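Local atomic coordinates of ancillary protein 1 (PDB entry 2XI9), a protein that acts as a pilus-presented adhesin of Streptococcus pyogenes, needing an internal thioester bond for efficient host cell interaction and probably binding collagen. Residues Y123-S135 with A143-S155. Numbering follows the deposited sequence.
Sequences YSVEAYNDFEEFS and AKFYYAKNKNGSS
Tyr128 and Tyr147 form a hydrogen-bonded pair at the middle of an antiparallel beta hairpin, whose strands 127-130 and 146-149 are neighbours in a mixed sheet, joined by a long loop. Their backbones exchange two bonds, Tyr128 N to Tyr147 O and Tyr147 N to Tyr128 O, both 2.9 Å; Lys149 N to Glu126 O and Asp130 N to Phe145 O extend the pairing at its two ends. The pair illustrates how one long aromatic side chain can connect a strand pair to the loop beyond it.

Tyr147 CB sits over one face of the Tyr128 ring, 3.8 Å from its centroid, as a CH-pi contact. With CG anti to the carbonyl carbon (chi1 -60°) and near Tyr128 OH, the ring runs on past the Tyr128 ring, the planes nearly parallel but slid so far apart that the rings barely overlap. CD1 comes 3.7 Å from Tyr128 CE1, and farther out Asp130 CB lies near CE1, at the edge of the Tyr147 ring. CZ lies 3.5 Å from Glu133 OE1, and at the tip OH donates to that oxygen over 2.7 Å, on the syn lone pair, with carboxylate and ring nearly coplanar. Arg242 of helix 238-253 also hydrogen-bonds this hydroxyl and makes a cation-pi contact with the ring, and the arginine's positive charge probably eases the negative charge of nearby Glu133.

Glu133 serves a second ring as well. With CG anti to the backbone N (chi1 -173°), it sets CG over the centre of the Phe145 ring, and the extended chain beyond brings the carboxylate onto the same ring, planes only 8° apart. Tyr128 OH and Ser155 OG share a hydrogen bond of 2.7 Å, with OG in the plane of the Tyr128 ring.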
loop_
_atom_site.group_PDB
_atom_site.type_symbol
_atom_site.label_atom_id
_atom_site.label_comp_id
_atom_site.label_asym_id
_atom_site.label_seq_id
_atom_site.Cartn_x
_atom_site.Cartn_y
_atom_site.Cartn_z
ATOM N N TYR A 123 3.437 1.937 11.919
ATOM C CA TYR A 123 4.105 0.646 12.055
ATOM C C TYR A 123 3.595 -0.112 13.271
ATOM O O TYR A 123 4.369 -0.484 14.119
ATOM C CB TYR A 123 5.625 0.841 12.132
ATOM C CG TYR A 123 6.111 1.756 11.048
ATOM C CD1 TYR A 123 6.019 1.387 9.712
ATOM C CD2 TYR A 123 6.589 3.022 11.344
ATOM C CE1 TYR A 123 6.403 2.244 8.704
ATOM C CE2 TYR A 123 6.984 3.888 10.332
ATOM C CZ TYR A 123 6.898 3.485 9.028
ATOM O OH TYR A 123 7.287 4.349 8.043
ATOM N N SER A 124 2.280 -0.265 13.375
ATOM C CA SER A 124 1.662 -0.832 14.562
ATOM C C SER A 124 0.623 -1.916 14.253
ATOM O O SER A 124 0.030 -2.446 15.184
ATOM C CB SER A 124 1.015 0.291 15.401
ATOM O OG SER A 124 -0.040 0.892 14.657
ATOM N N VAL A 125 0.412 -2.219 12.975
ATOM C CA VAL A 125 -0.570 -3.200 12.518
ATOM C C VAL A 125 0.146 -4.485 12.103
ATOM O O VAL A 125 1.237 -4.434 11.528
ATOM C CB VAL A 125 -1.369 -2.654 11.312
ATOM C CG1 VAL A 125 -2.250 -3.751 10.681
ATOM C CG2 VAL A 125 -2.184 -1.473 11.718
ATOM N N GLU A 126 -0.478 -5.627 12.360
ATOM C CA GLU A 126 0.070 -6.928 11.951
ATOM C C GLU A 126 -0.458 -7.422 10.609
ATOM O O GLU A 126 -1.640 -7.299 10.305
ATOM C CB GLU A 126 -0.190 -7.986 13.024
ATOM C CG GLU A 126 0.345 -9.354 12.628
ATOM C CD GLU A 126 0.289 -10.354 13.745
ATOM O OE1 GLU A 126 -0.520 -10.176 14.680
ATOM O OE2 GLU A 126 1.061 -11.325 13.680
ATOM N N ALA A 127 0.429 -7.969 9.784
ATOM C CA ALA A 127 0.015 -8.726 8.612
ATOM C C ALA A 127 0.725 -10.080 8.705
ATOM O O ALA A 127 1.714 -10.217 9.414
ATOM C CB ALA A 127 0.359 -8.007 7.314
ATOM N N TYR A 128 0.188 -11.077 8.028
ATOM C CA TYR A 128 0.697 -12.441 8.142
ATOM C C TYR A 128 0.440 -13.248 6.900
ATOM O O TYR A 128 -0.419 -12.890 6.076
ATOM C CB TYR A 128 0.157 -13.159 9.386
ATOM C CG TYR A 128 -1.368 -13.309 9.403
ATOM C CD1 TYR A 128 -1.974 -14.477 8.941
ATOM C CD2 TYR A 128 -2.194 -12.293 9.908
ATOM C CE1 TYR A 128 -3.362 -14.618 8.937
ATOM C CE2 TYR A 128 -3.589 -12.428 9.914
ATOM C CZ TYR A 128 -4.159 -13.601 9.423
ATOM O OH TYR A 128 -5.530 -13.785 9.427
ATOM N N ASN A 129 1.264 -14.291 6.719
ATOM C CA ASN A 129 1.061 -15.305 5.691
ATOM C C ASN A 129 0.594 -16.557 6.396
ATOM O O ASN A 129 1.251 -17.076 7.320
ATOM C CB ASN A 129 2.363 -15.561 4.914
ATOM C CG ASN A 129 2.210 -16.569 3.781
ATOM O OD1 ASN A 129 1.115 -16.864 3.316
ATOM N ND2 ASN A 129 3.342 -17.110 3.340
ATOM N N ASP A 130 -0.581 -17.017 5.989
ATOM C CA ASP A 130 -1.261 -18.054 6.711
ATOM C C ASP A 130 -0.712 -19.399 6.289
ATOM O O ASP A 130 -1.040 -19.906 5.213
ATOM C CB ASP A 130 -2.753 -17.946 6.447
ATOM C CG ASP A 130 -3.596 -18.969 7.196
ATOM O OD1 ASP A 130 -3.069 -19.968 7.730
ATOM O OD2 ASP A 130 -4.853 -18.765 7.221
ATOM N N PHE A 131 0.127 -19.961 7.138
ATOM C CA PHE A 131 0.681 -21.281 6.878
ATOM C C PHE A 131 -0.310 -22.393 7.239
ATOM O O PHE A 131 -0.101 -23.529 6.833
ATOM C CB PHE A 131 2.021 -21.463 7.606
ATOM C CG PHE A 131 2.499 -22.887 7.658
ATOM C CD1 PHE A 131 2.117 -23.727 8.700
ATOM C CD2 PHE A 131 3.313 -23.407 6.651
ATOM C CE1 PHE A 131 2.526 -25.035 8.732
ATOM C CE2 PHE A 131 3.730 -24.725 6.705
ATOM C CZ PHE A 131 3.336 -25.523 7.731
ATOM N N GLU A 132 -1.368 -22.113 8.004
ATOM C CA GLU A 132 -2.319 -23.185 8.366
ATOM C C GLU A 132 -3.188 -23.557 7.180
ATOM O O GLU A 132 -3.616 -24.686 7.047
ATOM C CB GLU A 132 -3.204 -22.764 9.542
ATOM C CG GLU A 132 -3.845 -23.923 10.263
ATOM C CD GLU A 132 -4.791 -23.462 11.371
ATOM O OE1 GLU A 132 -5.800 -22.816 11.034
ATOM O OE2 GLU A 132 -4.518 -23.761 12.562
ATOM N N GLU A 133 -3.435 -22.579 6.328
ATOM C CA GLU A 133 -4.305 -22.702 5.182
ATOM C C GLU A 133 -3.562 -23.529 4.121
ATOM O O GLU A 133 -2.525 -23.136 3.682
ATOM C CB GLU A 133 -4.612 -21.285 4.674
ATOM C CG GLU A 133 -5.640 -21.208 3.594
ATOM C CD GLU A 133 -6.403 -19.863 3.473
ATOM O OE1 GLU A 133 -6.104 -18.784 4.080
ATOM O OE2 GLU A 133 -7.354 -19.902 2.676
ATOM N N PHE A 134 -4.087 -24.663 3.718
ATOM C CA PHE A 134 -3.488 -25.403 2.623
ATOM C C PHE A 134 -4.510 -25.545 1.519
ATOM O O PHE A 134 -5.579 -26.098 1.745
ATOM C CB PHE A 134 -3.064 -26.786 3.105
ATOM C CG PHE A 134 -2.471 -27.653 2.042
ATOM C CD1 PHE A 134 -3.285 -28.400 1.192
ATOM C CD2 PHE A 134 -1.084 -27.782 1.936
ATOM C CE1 PHE A 134 -2.738 -29.231 0.223
ATOM C CE2 PHE A 134 -0.527 -28.611 0.963
ATOM C CZ PHE A 134 -1.349 -29.331 0.106
ATOM N N SER A 135 -4.166 -25.080 0.326
ATOM C CA SER A 135 -5.068 -25.205 -0.805
ATOM C C SER A 135 -4.252 -25.066 -2.094
ATOM O O SER A 135 -3.465 -24.154 -2.221
ATOM C CB SER A 135 -6.154 -24.121 -0.757
ATOM O OG SER A 135 -7.089 -24.325 -1.797
ATOM N N ALA A 143 0.257 -21.291 -1.031
ATOM C CA ALA A 143 1.219 -20.824 -0.028
ATOM C C ALA A 143 1.447 -19.284 -0.015
ATOM O O ALA A 143 2.479 -18.817 0.493
ATOM C CB ALA A 143 2.556 -21.594 -0.208
ATOM N N LYS A 144 0.493 -18.509 -0.527
ATOM C CA LYS A 144 0.560 -17.046 -0.547
ATOM C C LYS A 144 -0.759 -16.431 -0.053
ATOM O O LYS A 144 -1.232 -15.435 -0.578
ATOM C CB LYS A 144 0.945 -16.522 -1.936
ATOM C CG LYS A 144 2.267 -17.087 -2.527
ATOM C CD LYS A 144 2.529 -16.464 -3.864
ATOM C CE LYS A 144 3.658 -17.176 -4.603
ATOM N NZ LYS A 144 3.412 -18.670 -4.715
ATOM N N PHE A 145 -1.287 -16.999 1.020
ATOM C CA PHE A 145 -2.551 -16.563 1.605
ATOM C C PHE A 145 -2.218 -15.446 2.579
ATOM O O PHE A 145 -1.986 -15.666 3.777
ATOM C CB PHE A 145 -3.209 -17.755 2.289
ATOM C CG PHE A 145 -3.503 -18.907 1.376
ATOM C CD1 PHE A 145 -4.539 -18.865 0.476
ATOM C CD2 PHE A 145 -2.729 -20.055 1.434
ATOM C CE1 PHE A 145 -4.793 -19.975 -0.358
ATOM C CE2 PHE A 145 -2.952 -21.119 0.601
ATOM C CZ PHE A 145 -3.984 -21.098 -0.273
ATOM N N TYR A 146 -2.169 -14.236 2.050
ATOM C CA TYR A 146 -1.755 -13.093 2.835
ATOM C C TYR A 146 -2.945 -12.324 3.407
ATOM O O TYR A 146 -3.949 -12.092 2.698
ATOM C CB TYR A 146 -0.986 -12.127 1.960
ATOM C CG TYR A 146 0.162 -12.704 1.149
ATOM C CD1 TYR A 146 1.011 -13.668 1.684
ATOM C CD2 TYR A 146 0.404 -12.259 -0.152
ATOM C CE1 TYR A 146 2.104 -14.174 0.921
ATOM C CE2 TYR A 146 1.494 -12.770 -0.904
ATOM C CZ TYR A 146 2.312 -13.725 -0.366
ATOM O OH TYR A 146 3.390 -14.235 -1.093
ATOM N N TYR A 147 -2.786 -11.868 4.646
ATOM C CA TYR A 147 -3.804 -11.128 5.365
ATOM C C TYR A 147 -3.229 -9.980 6.170
ATOM O O TYR A 147 -2.061 -10.020 6.576
ATOM C CB TYR A 147 -4.560 -12.033 6.338
ATOM C CG TYR A 147 -5.285 -13.191 5.697
ATOM C CD1 TYR A 147 -4.678 -14.416 5.537
ATOM C CD2 TYR A 147 -6.621 -13.060 5.309
ATOM C CE1 TYR A 147 -5.340 -15.474 4.972
ATOM C CE2 TYR A 147 -7.300 -14.119 4.729
ATOM C CZ TYR A 147 -6.652 -15.324 4.547
ATOM O OH TYR A 147 -7.321 -16.376 3.955
ATOM N N ALA A 148 -4.053 -8.947 6.372
ATOM C CA ALA A 148 -3.775 -7.946 7.412
ATOM C C ALA A 148 -4.843 -7.997 8.478
ATOM O O ALA A 148 -6.011 -8.321 8.207
ATOM C CB ALA A 148 -3.643 -6.491 6.823
ATOM N N LYS A 149 -4.442 -7.637 9.682
ATOM C CA LYS A 149 -5.345 -7.531 10.796
ATOM C C LYS A 149 -5.961 -6.123 10.856
ATOM O O LYS A 149 -5.245 -5.107 10.914
ATOM C CB LYS A 149 -4.620 -7.856 12.094
ATOM C CG LYS A 149 -4.262 -9.347 12.200
ATOM C CD LYS A 149 -4.253 -9.814 13.600
ATOM C CE LYS A 149 -5.550 -10.525 13.963
ATOM N NZ LYS A 149 -5.699 -10.570 15.439
ATOM N N ASN A 150 -7.294 -6.064 10.835
ATOM C CA ASN A 150 -8.025 -4.823 11.149
ATOM C C ASN A 150 -7.960 -4.468 12.619
ATOM O O ASN A 150 -7.723 -5.324 13.481
ATOM C CB ASN A 150 -9.485 -4.942 10.710
ATOM C CG ASN A 150 -9.612 -5.245 9.246
ATOM O OD1 ASN A 150 -8.856 -4.717 8.412
ATOM N ND2 ASN A 150 -10.547 -6.134 8.914
ATOM N N LYS A 151 -8.224 -3.208 12.930
ATOM C CA LYS A 151 -8.144 -2.758 14.297
ATOM C C LYS A 151 -8.978 -3.615 15.266
ATOM O O LYS A 151 -8.510 -3.923 16.354
ATOM C CB LYS A 151 -8.532 -1.274 14.421
ATOM C CG LYS A 151 -8.283 -0.692 15.800
ATOM C CD LYS A 151 -8.779 0.749 15.913
ATOM C CE LYS A 151 -8.579 1.307 17.317
ATOM N NZ LYS A 151 -9.327 2.602 17.491
ATOM N N ASN A 152 -10.188 -4.034 14.878
ATOM C CA ASN A 152 -11.038 -4.792 15.808
ATOM C C ASN A 152 -10.689 -6.285 15.908
ATOM O O ASN A 152 -11.377 -7.030 16.611
ATOM C CB ASN A 152 -12.536 -4.621 15.485
ATOM C CG ASN A 152 -12.920 -5.193 14.130
ATOM O OD1 ASN A 152 -12.160 -5.934 13.499
ATOM N ND2 ASN A 152 -14.118 -4.841 13.671
ATOM N N GLY A 153 -9.628 -6.718 15.235
ATOM C CA GLY A 153 -9.182 -8.122 15.337
ATOM C C GLY A 153 -9.630 -9.023 14.205
ATOM O O GLY A 153 -9.208 -10.181 14.129
ATOM N N SER A 154 -10.487 -8.510 13.317
ATOM C CA SER A 154 -10.838 -9.272 12.132
ATOM C C SER A 154 -9.681 -9.212 11.148
ATOM O O SER A 154 -8.710 -8.483 11.355
ATOM C CB SER A 154 -12.110 -8.723 11.478
ATOM O OG SER A 154 -12.006 -7.344 11.113
ATOM N N SER A 155 -9.774 -9.980 10.079
ATOM C CA SER A 155 -8.717 -10.059 9.090
ATOM C C SER A 155 -9.304 -9.677 7.716
ATOM O O SER A 155 -10.499 -9.836 7.471
ATOM C CB SER A 155 -8.132 -11.471 9.002
ATOM O OG SER A 155 -7.265 -11.776 10.118
HETATM O O HOH W 1 0.124 -19.045 2.697
HETATM O O HOH W 2 -9.484 -18.778 2.897
#